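Local coordinates for protein fusion DH (Streptomyces sp. MJ635-86F5, PDB 6K97) that is an engineered fusion of a split polyketide synthase dehydratase domain from cremimycin biosynthesis, and probably removes water from polyketide intermediates during assembly of this macrolactam, at residues Y48-R53 with A86-C91; L112-V117 with R138-H143. All coordinates share one frame; numbering follows the deposited sequence.

Contact 1. Residues Y48-R53 with A86-C91; sequences YLFTGR and ADIAGC
The end of the hot-dog helix, residues 75-88, meets strand 48-55 here, where Y48 and F50 pack on I88 and A89. The site lies in the N-terminal part of the fusion, within its polyketide synthase dehydratase family region. No hydrogen bond crosses it, and the side chains meet through carbon atoms. Y48 CE1 comes 3.7 Å from A89 CB, obliquely. At the opposite edge, on the same side of the ring plane, Y48 CE2 lies 4.1 Å from I88 CG2. The phenol OH passes I88 O at 3.9 Å without bonding to it. In Y48, CG stands anti to the carbonyl carbon (chi1 -70°), which carries the ring out toward the helix end. F50 has a similar first torsion and offers the edge of its ring. F50 CE2 lies 3.9 Å from I88 CG1, and I88 CB sits in the ring plane. I88 CG2 lies near both aromatic rings, while CD1 of the same side chain runs on away from the strand. Just beyond, the helix stops in a Schellman motif. C91 N bonds to A86 O at 3.0 Å and G90 N to D87 O at 3.3 Å. G90 is the C-prime residue, with phi 73°. With Y48 replaced by an alanine, a gap would probably open beside the A89 methyl, and I88 CG2 would keep F50 as its aromatic neighbour in this contact. Strand 110-117 runs beside strand 48-55, with Y48 touching V117 and F50 touching V115. R126 of strand 126-134 packs against both Y48 and A89, and L49 of strand 48-55 meets L49 of the second subunit.

Contact 2. Residues L112-V117 with R138-H143; sequences LLQVAV and RLWVEH
W140 and Q114 cross at about a right angle, with the outer end of the indole set against the side-chain amide. The amide and ring planes are 31° apart, so the two flat groups are tilted rather than stacked in parallel. W140 CH2 stands almost straight above Q114 CD, at 3.3 Å. Q114 OE1 is equally near, 3.3 Å from W140 CH2, and Q114 NE2 is 3.6 Å from that same carbon. Q114 CG adds aliphatic contact, 3.8 Å from W140 CH2. Seen from the indole, the amide comes in obliquely. Q114 is extended beyond CG (chi2 -167°), and this brings its amide out to the indole. L112 meets the ring differently. Its carbonyl O lies near the ring plane at the edge, 3.9 Å from W140 CZ3, while L112 CB touches W140 CH2 more loosely at 4.5 Å. The site is in the N-terminal part of the fusion, in its hot-dog sheet. Strand 126-134 runs between strands 110-117 and 141-149, and the indole reaches over it from the residue just before strand 141-149. R131 of that middle strand makes a cation-pi contact with W140 and a weak hydrogen bond to Q114 OE1. The ring of H133 also meets the indole. In the second subunit, G28 O accepts a hydrogen bond from Q114 NE2, and E30 packs on W140. No hydrogen bond joins the two segments themselves. The contact thus rests on van der Waals packing of a polar amide against an aromatic surface. The buried amide has a hydrogen bond at NE2 and a weak one at OE1. Together they are likely to limit its rotation and keep it turned to the indole. The nearby R131 would probably polarise both groups.

How the contacts relate
Both contacts lie in the N-terminal part of the fusion, with centres about 13 Å apart and on the same side of the chain's centre. They come in series: contact 1 closes at residue 91 before contact 2 opens at residue 112. Their strands, 48-55 and 110-117, are antiparallel neighbours in the sheet. Probable hydrogen bonds link them directly, from L113 N to G52 O and from Y48 N to V117 O, each 2.8 Å long. Contact 1 joins this sheet to the hot-dog helix, whereas contact 2 brings W140, just before strand 141-149, onto strand 110-117. Both sites touch the second subunit, so the same pair of strands serves the hot-dog core and the dimer interface.

Contact 1. Residues Y48-R53 with A86-C91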
ATOM      1  N   TYR A  48      -7.393  -4.237   0.453  1.00 37.46           N
ATOM      2  CA  TYR A  48      -6.255  -4.115   1.385  1.00 38.22           C
ATOM      3  C   TYR A  48      -4.904  -4.286   0.669  1.00 38.05           C
ATOM      4  O   TYR A  48      -4.838  -4.925  -0.388  1.00 42.02           O
ATOM      5  CB  TYR A  48      -6.357  -5.160   2.474  1.00 37.72           C
ATOM      6  CG  TYR A  48      -7.452  -4.965   3.452  1.00 39.40           C
ATOM      7  CD1 TYR A  48      -8.740  -5.407   3.188  1.00 40.37           C
ATOM      8  CD2 TYR A  48      -7.214  -4.324   4.674  1.00 40.94           C
ATOM      9  CE1 TYR A  48      -9.764  -5.204   4.113  1.00 42.84           C
ATOM     10  CE2 TYR A  48      -8.233  -4.133   5.610  1.00 40.99           C
ATOM     11  CZ  TYR A  48      -9.500  -4.565   5.326  1.00 42.05           C
ATOM     12  OH  TYR A  48     -10.506  -4.387   6.256  1.00 46.94           O
ATOM     13  N   LEU A  49      -3.838  -3.718   1.235  1.00 35.84           N
ATOM     14  CA  LEU A  49      -2.463  -3.943   0.752  1.00 34.73           C
ATOM     15  C   LEU A  49      -1.618  -4.363   1.953  1.00 34.44           C
ATOM     16  O   LEU A  49      -1.669  -3.702   2.988  1.00 35.79           O
ATOM     17  CB  LEU A  49      -1.870  -2.681   0.127  1.00 34.69           C
ATOM     18  CG  LEU A  49      -0.401  -2.819  -0.327  1.00 36.32           C
ATOM     19  CD1 LEU A  49      -0.265  -3.727  -1.558  1.00 36.32           C
ATOM     20  CD2 LEU A  49       0.269  -1.488  -0.629  1.00 36.05           C
ATOM     21  N   PHE A  50      -0.861  -5.446   1.838  1.00 33.92           N
ATOM     22  CA  PHE A  50       0.124  -5.809   2.866  1.00 35.11           C
ATOM     23  C   PHE A  50       1.514  -5.853   2.253  1.00 36.76           C
ATOM     24  O   PHE A  50       1.662  -6.311   1.118  1.00 38.18           O
ATOM     25  CB  PHE A  50      -0.172  -7.175   3.396  1.00 35.39           C
ATOM     26  CG  PHE A  50      -1.565  -7.332   3.879  1.00 34.23           C
ATOM     27  CD1 PHE A  50      -2.580  -7.595   3.011  1.00 33.04           C
ATOM     28  CD2 PHE A  50      -1.850  -7.190   5.198  1.00 36.40           C
ATOM     29  CE1 PHE A  50      -3.874  -7.758   3.465  1.00 34.27           C
ATOM     30  CE2 PHE A  50      -3.161  -7.317   5.660  1.00 36.92           C
ATOM     31  CZ  PHE A  50      -4.169  -7.612   4.794  1.00 34.02           C
ATOM     32  N   THR A  51       2.523  -5.366   2.960  1.00 35.39           N
ATOM     33  CA  THR A  51       3.873  -5.353   2.380  1.00 36.72           C
ATOM     34  C   THR A  51       4.908  -5.841   3.365  1.00 38.90           C
ATOM     35  O   THR A  51       4.722  -5.740   4.587  1.00 37.55           O
ATOM     36  CB  THR A  51       4.319  -3.944   1.900  1.00 37.62           C
ATOM     37  OG1 THR A  51       4.646  -3.100   3.029  1.00 39.47           O
ATOM     38  CG2 THR A  51       3.222  -3.275   1.095  1.00 37.76           C
ATOM     39  N   GLY A  52       6.006  -6.358   2.825  1.00 41.13           N
ATOM     40  CA  GLY A  52       7.144  -6.749   3.651  1.00 42.83           C
ATOM     41  C   GLY A  52       8.372  -6.956   2.814  1.00 45.24           C
ATOM     42  O   GLY A  52       8.306  -7.055   1.584  1.00 44.60           O
ATOM     43  N   ARG A  53       9.502  -7.016   3.496  1.00 52.14           N
ATOM     44  CA  ARG A  53      10.789  -7.271   2.863  1.00 55.81           C
ATOM     45  C   ARG A  53      11.099  -8.738   3.088  1.00 52.68           C
ATOM     46  O   ARG A  53      10.966  -9.237   4.206  1.00 47.67           O
ATOM     47  CB  ARG A  53      11.887  -6.406   3.498  1.00 61.64           C
ATOM     48  CG  ARG A  53      13.248  -6.552   2.826  1.00 73.70           C
ATOM     49  CD  ARG A  53      14.280  -5.594   3.413  1.00 83.05           C
ATOM     50  NE  ARG A  53      15.544  -5.684   2.681  1.00 89.89           N
ATOM     51  CZ  ARG A  53      16.559  -6.500   2.995  1.00 99.41           C
ATOM     52  NH1 ARG A  53      16.494  -7.305   4.059  1.00111.14           N
ATOM     53  NH2 ARG A  53      17.659  -6.510   2.254  1.00 90.51           N
ATOM     54  N   ALA A  86      -6.570 -12.875   5.128  1.00 33.75           N
ATOM     55  CA  ALA A  86      -7.928 -13.315   5.431  1.00 32.67           C
ATOM     56  C   ALA A  86      -8.362 -12.809   6.812  1.00 33.86           C
ATOM     57  O   ALA A  86      -9.441 -12.231   6.972  1.00 35.85           O
ATOM     58  CB  ALA A  86      -8.026 -14.821   5.348  1.00 30.43           C
ATOM     59  N   ASP A  87      -7.491 -13.006   7.771  1.00 33.33           N
ATOM     60  CA  ASP A  87      -7.715 -12.591   9.087  1.00 37.12           C
ATOM     61  C   ASP A  87      -7.964 -11.054   9.158  1.00 38.40           C
ATOM     62  O   ASP A  87      -8.964 -10.616   9.698  1.00 36.39           O
ATOM     63  CB  ASP A  87      -6.538 -13.025   9.932  1.00 41.63           C
ATOM     64  CG  ASP A  87      -6.678 -12.636  11.387  1.00 47.78           C
ATOM     65  OD1 ASP A  87      -7.765 -12.754  11.916  1.00 51.15           O
ATOM     66  OD2 ASP A  87      -5.688 -12.186  11.999  1.00 56.18           O
ATOM     67  N   ILE A  88      -7.123 -10.242   8.543  1.00 37.48           N
ATOM     68  CA  ILE A  88      -7.308  -8.812   8.690  1.00 38.87           C
ATOM     69  C   ILE A  88      -8.571  -8.328   7.996  1.00 39.30           C
ATOM     70  O   ILE A  88      -9.247  -7.401   8.476  1.00 41.65           O
ATOM     71  CB  ILE A  88      -6.088  -8.072   8.168  1.00 41.86           C
ATOM     72  CG1 ILE A  88      -4.828  -8.465   8.977  1.00 44.01           C
ATOM     73  CG2 ILE A  88      -6.289  -6.583   8.215  1.00 41.23           C
ATOM     74  CD1 ILE A  88      -4.931  -8.164  10.449  1.00 45.41           C
ATOM     75  N   ALA A  89      -8.926  -8.963   6.893  1.00 39.06           N
ATOM     76  CA  ALA A  89     -10.130  -8.600   6.118  1.00 39.38           C
ATOM     77  C   ALA A  89     -11.418  -9.284   6.555  1.00 38.19           C
ATOM     78  O   ALA A  89     -12.404  -9.180   5.856  1.00 41.32           O
ATOM     79  CB  ALA A  89      -9.902  -8.909   4.658  1.00 39.18           C
ATOM     80  N   GLY A  90     -11.429 -10.029   7.654  1.00 36.13           N
ATOM     81  CA  GLY A  90     -12.694 -10.636   8.101  1.00 36.27           C
ATOM     82  C   GLY A  90     -13.212 -11.822   7.267  1.00 37.18           C
ATOM     83  O   GLY A  90     -14.408 -12.150   7.340  1.00 37.58           O
ATOM     84  N   CYS A  91     -12.345 -12.540   6.550  1.00 35.30           N
ATOM     85  CA  CYS A  91     -12.822 -13.733   5.804  1.00 37.74           C
ATOM     86  C   CYS A  91     -12.471 -15.054   6.477  1.00 36.04           C
ATOM     87  O   CYS A  91     -11.377 -15.239   6.976  1.00 35.87           O
ATOM     88  CB  CYS A  91     -12.279 -13.745   4.374  1.00 39.38           C
ATOM     89  SG  CYS A  91     -12.649 -12.297   3.393  1.00 37.75           S
TER

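Contact 2. Residues L112-V117 with R138-H143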
ATOM      1  N   LEU A 112      11.028  -7.198  -2.381  1.00 44.64           N
ATOM      2  CA  LEU A 112       9.815  -6.583  -1.874  1.00 43.15           C
ATOM      3  C   LEU A 112       8.668  -7.564  -2.080  1.00 40.64           C
ATOM      4  O   LEU A 112       8.460  -8.027  -3.162  1.00 47.09           O
ATOM      5  CB  LEU A 112       9.515  -5.272  -2.568  1.00 41.67           C
ATOM      6  CG  LEU A 112      10.633  -4.232  -2.617  1.00 45.07           C
ATOM      7  CD1 LEU A 112      10.017  -2.917  -3.030  1.00 46.64           C
ATOM      8  CD2 LEU A 112      11.370  -4.093  -1.284  1.00 47.62           C
ATOM      9  N   LEU A 113       7.927  -7.849  -1.033  1.00 39.70           N
ATOM     10  CA  LEU A 113       6.804  -8.789  -1.043  1.00 38.38           C
ATOM     11  C   LEU A 113       5.479  -8.064  -0.753  1.00 38.01           C
ATOM     12  O   LEU A 113       5.363  -7.261   0.205  1.00 36.60           O
ATOM     13  CB  LEU A 113       7.041  -9.811   0.062  1.00 37.20           C
ATOM     14  CG  LEU A 113       5.991 -10.888   0.132  1.00 41.91           C
ATOM     15  CD1 LEU A 113       5.965 -11.736  -1.136  1.00 38.92           C
ATOM     16  CD2 LEU A 113       6.233 -11.751   1.383  1.00 43.72           C
ATOM     17  N   GLN A 114       4.468  -8.393  -1.532  1.00 38.82           N
ATOM     18  CA  GLN A 114       3.159  -7.724  -1.458  1.00 39.62           C
ATOM     19  C   GLN A 114       1.997  -8.708  -1.595  1.00 39.66           C
ATOM     20  O   GLN A 114       2.024  -9.613  -2.428  1.00 40.52           O
ATOM     21  CB  GLN A 114       3.026  -6.621  -2.492  1.00 40.19           C
ATOM     22  CG  GLN A 114       3.984  -5.481  -2.137  1.00 44.22           C
ATOM     23  CD  GLN A 114       3.784  -4.158  -2.877  1.00 45.14           C
ATOM     24  OE1 GLN A 114       3.047  -4.056  -3.896  1.00 45.23           O
ATOM     25  NE2 GLN A 114       4.468  -3.126  -2.366  1.00 43.24           N
ATOM     26  N   VAL A 115       0.968  -8.482  -0.788  1.00 38.34           N
ATOM     27  CA  VAL A 115      -0.292  -9.144  -0.927  1.00 35.20           C
ATOM     28  C   VAL A 115      -1.334  -8.090  -1.175  1.00 36.64           C
ATOM     29  O   VAL A 115      -1.466  -7.177  -0.386  1.00 40.68           O
ATOM     30  CB  VAL A 115      -0.655  -9.889   0.360  1.00 35.12           C
ATOM     31  CG1 VAL A 115      -1.975 -10.616   0.172  1.00 34.43           C
ATOM     32  CG2 VAL A 115       0.461 -10.868   0.770  1.00 33.03           C
ATOM     33  N   ALA A 116      -2.097  -8.210  -2.266  1.00 39.15           N
ATOM     34  CA  ALA A 116      -3.206  -7.305  -2.549  1.00 36.42           C
ATOM     35  C   ALA A 116      -4.536  -8.026  -2.456  1.00 37.45           C
ATOM     36  O   ALA A 116      -4.714  -9.104  -3.055  1.00 35.90           O
ATOM     37  CB  ALA A 116      -3.063  -6.715  -3.910  1.00 36.59           C
ATOM     38  N   VAL A 117      -5.492  -7.402  -1.738  1.00 35.57           N
ATOM     39  CA  VAL A 117      -6.844  -7.885  -1.672  1.00 34.68           C
ATOM     40  C   VAL A 117      -7.869  -6.885  -2.250  1.00 35.10           C
ATOM     41  O   VAL A 117      -7.917  -5.701  -1.868  1.00 38.01           O
ATOM     42  CB  VAL A 117      -7.168  -8.149  -0.232  1.00 37.62           C
ATOM     43  CG1 VAL A 117      -8.599  -8.626  -0.073  1.00 38.81           C
ATOM     44  CG2 VAL A 117      -6.194  -9.171   0.304  1.00 40.52           C
ATOM     45  N   ARG A 138      12.378  -3.530 -11.349  1.00 80.80           N
ATOM     46  CA  ARG A 138      11.107  -2.801 -11.486  1.00 83.41           C
ATOM     47  C   ARG A 138       9.869  -3.688 -11.584  1.00 76.38           C
ATOM     48  O   ARG A 138       8.813  -3.303 -11.117  1.00 72.60           O
ATOM     49  CB  ARG A 138      11.142  -1.892 -12.722  1.00 90.53           C
ATOM     50  CG  ARG A 138      11.855  -0.563 -12.517  1.00101.69           C
ATOM     51  CD  ARG A 138      11.791   0.319 -13.764  1.00108.91           C
ATOM     52  NE  ARG A 138      12.738  -0.085 -14.811  1.00107.41           N
ATOM     53  CZ  ARG A 138      12.486  -0.951 -15.796  1.00107.53           C
ATOM     54  NH1 ARG A 138      13.442  -1.215 -16.682  1.00106.80           N
ATOM     55  NH2 ARG A 138      11.296  -1.554 -15.916  1.00105.52           N
ATOM     56  N   LEU A 139       9.984  -4.857 -12.203  1.00 71.46           N
ATOM     57  CA  LEU A 139       8.794  -5.555 -12.638  1.00 67.43           C
ATOM     58  C   LEU A 139       8.331  -6.618 -11.668  1.00 60.42           C
ATOM     59  O   LEU A 139       9.092  -7.473 -11.237  1.00 56.93           O
ATOM     60  CB  LEU A 139       9.010  -6.119 -14.030  1.00 77.70           C
ATOM     61  CG  LEU A 139       9.218  -5.006 -15.091  1.00 85.24           C
ATOM     62  CD1 LEU A 139       9.493  -5.637 -16.455  1.00 91.56           C
ATOM     63  CD2 LEU A 139       8.070  -3.990 -15.196  1.00 82.13           C
ATOM     64  N   TRP A 140       7.051  -6.538 -11.322  1.00 59.42           N
ATOM     65  CA  TRP A 140       6.449  -7.431 -10.366  1.00 54.04           C
ATOM     66  C   TRP A 140       6.316  -8.792 -10.966  1.00 51.13           C
ATOM     67  O   TRP A 140       6.041  -8.885 -12.128  1.00 53.17           O
ATOM     68  CB  TRP A 140       5.060  -6.952  -9.988  1.00 53.43           C
ATOM     69  CG  TRP A 140       5.070  -5.721  -9.190  1.00 54.40           C
ATOM     70  CD1 TRP A 140       4.724  -4.458  -9.616  1.00 56.09           C
ATOM     71  CD2 TRP A 140       5.452  -5.596  -7.821  1.00 49.11           C
ATOM     72  NE1 TRP A 140       4.838  -3.568  -8.574  1.00 52.25           N
ATOM     73  CE2 TRP A 140       5.285  -4.233  -7.465  1.00 49.14           C
ATOM     74  CE3 TRP A 140       5.914  -6.498  -6.860  1.00 47.27           C
ATOM     75  CZ2 TRP A 140       5.600  -3.747  -6.207  1.00 47.00           C
ATOM     76  CZ3 TRP A 140       6.196  -6.025  -5.586  1.00 47.90           C
ATOM     77  CH2 TRP A 140       6.032  -4.638  -5.270  1.00 47.75           C
ATOM     78  N   VAL A 141       6.551  -9.833 -10.164  1.00 47.49           N
ATOM     79  CA  VAL A 141       6.313 -11.198 -10.563  1.00 47.00           C
ATOM     80  C   VAL A 141       5.201 -11.730  -9.689  1.00 45.21           C
ATOM     81  O   VAL A 141       5.265 -11.600  -8.483  1.00 46.40           O
ATOM     82  CB  VAL A 141       7.554 -12.058 -10.354  1.00 48.32           C
ATOM     83  CG1 VAL A 141       7.282 -13.491 -10.774  1.00 47.70           C
ATOM     84  CG2 VAL A 141       8.733 -11.459 -11.120  1.00 48.16           C
ATOM     85  N   GLU A 142       4.185 -12.309 -10.314  1.00 47.60           N
ATOM     86  CA  GLU A 142       3.042 -12.876  -9.623  1.00 49.33           C
ATOM     87  C   GLU A 142       3.348 -14.333  -9.231  1.00 43.29           C
ATOM     88  O   GLU A 142       3.681 -15.130 -10.092  1.00 47.27           O
ATOM     89  CB  GLU A 142       1.785 -12.809 -10.504  1.00 55.01           C
ATOM     90  CG  GLU A 142       0.543 -13.311  -9.749  1.00 67.41           C
ATOM     91  CD  GLU A 142      -0.796 -13.128 -10.491  1.00 73.97           C
ATOM     92  OE1 GLU A 142      -1.261 -11.974 -10.625  1.00 76.83           O
ATOM     93  OE2 GLU A 142      -1.392 -14.154 -10.909  1.00 72.93           O
ATOM     94  N   HIS A 143       3.298 -14.632  -7.927  1.00 37.64           N
ATOM     95  CA  HIS A 143       3.537 -15.974  -7.427  1.00 35.85           C
ATOM     96  C   HIS A 143       2.243 -16.722  -7.096  1.00 34.43           C
ATOM     97  O   HIS A 143       2.176 -17.938  -7.166  1.00 33.04           O
ATOM     98  CB  HIS A 143       4.413 -15.903  -6.166  1.00 36.63           C
ATOM     99  CG  HIS A 143       5.686 -15.139  -6.359  1.00 37.91           C
ATOM    100  ND1 HIS A 143       6.641 -15.518  -7.270  1.00 37.08           N
ATOM    101  CD2 HIS A 143       6.131 -13.981  -5.800  1.00 38.60           C
ATOM    102  CE1 HIS A 143       7.632 -14.639  -7.251  1.00 40.85           C
ATOM    103  NE2 HIS A 143       7.338 -13.688  -6.374  1.00 39.88           N
TER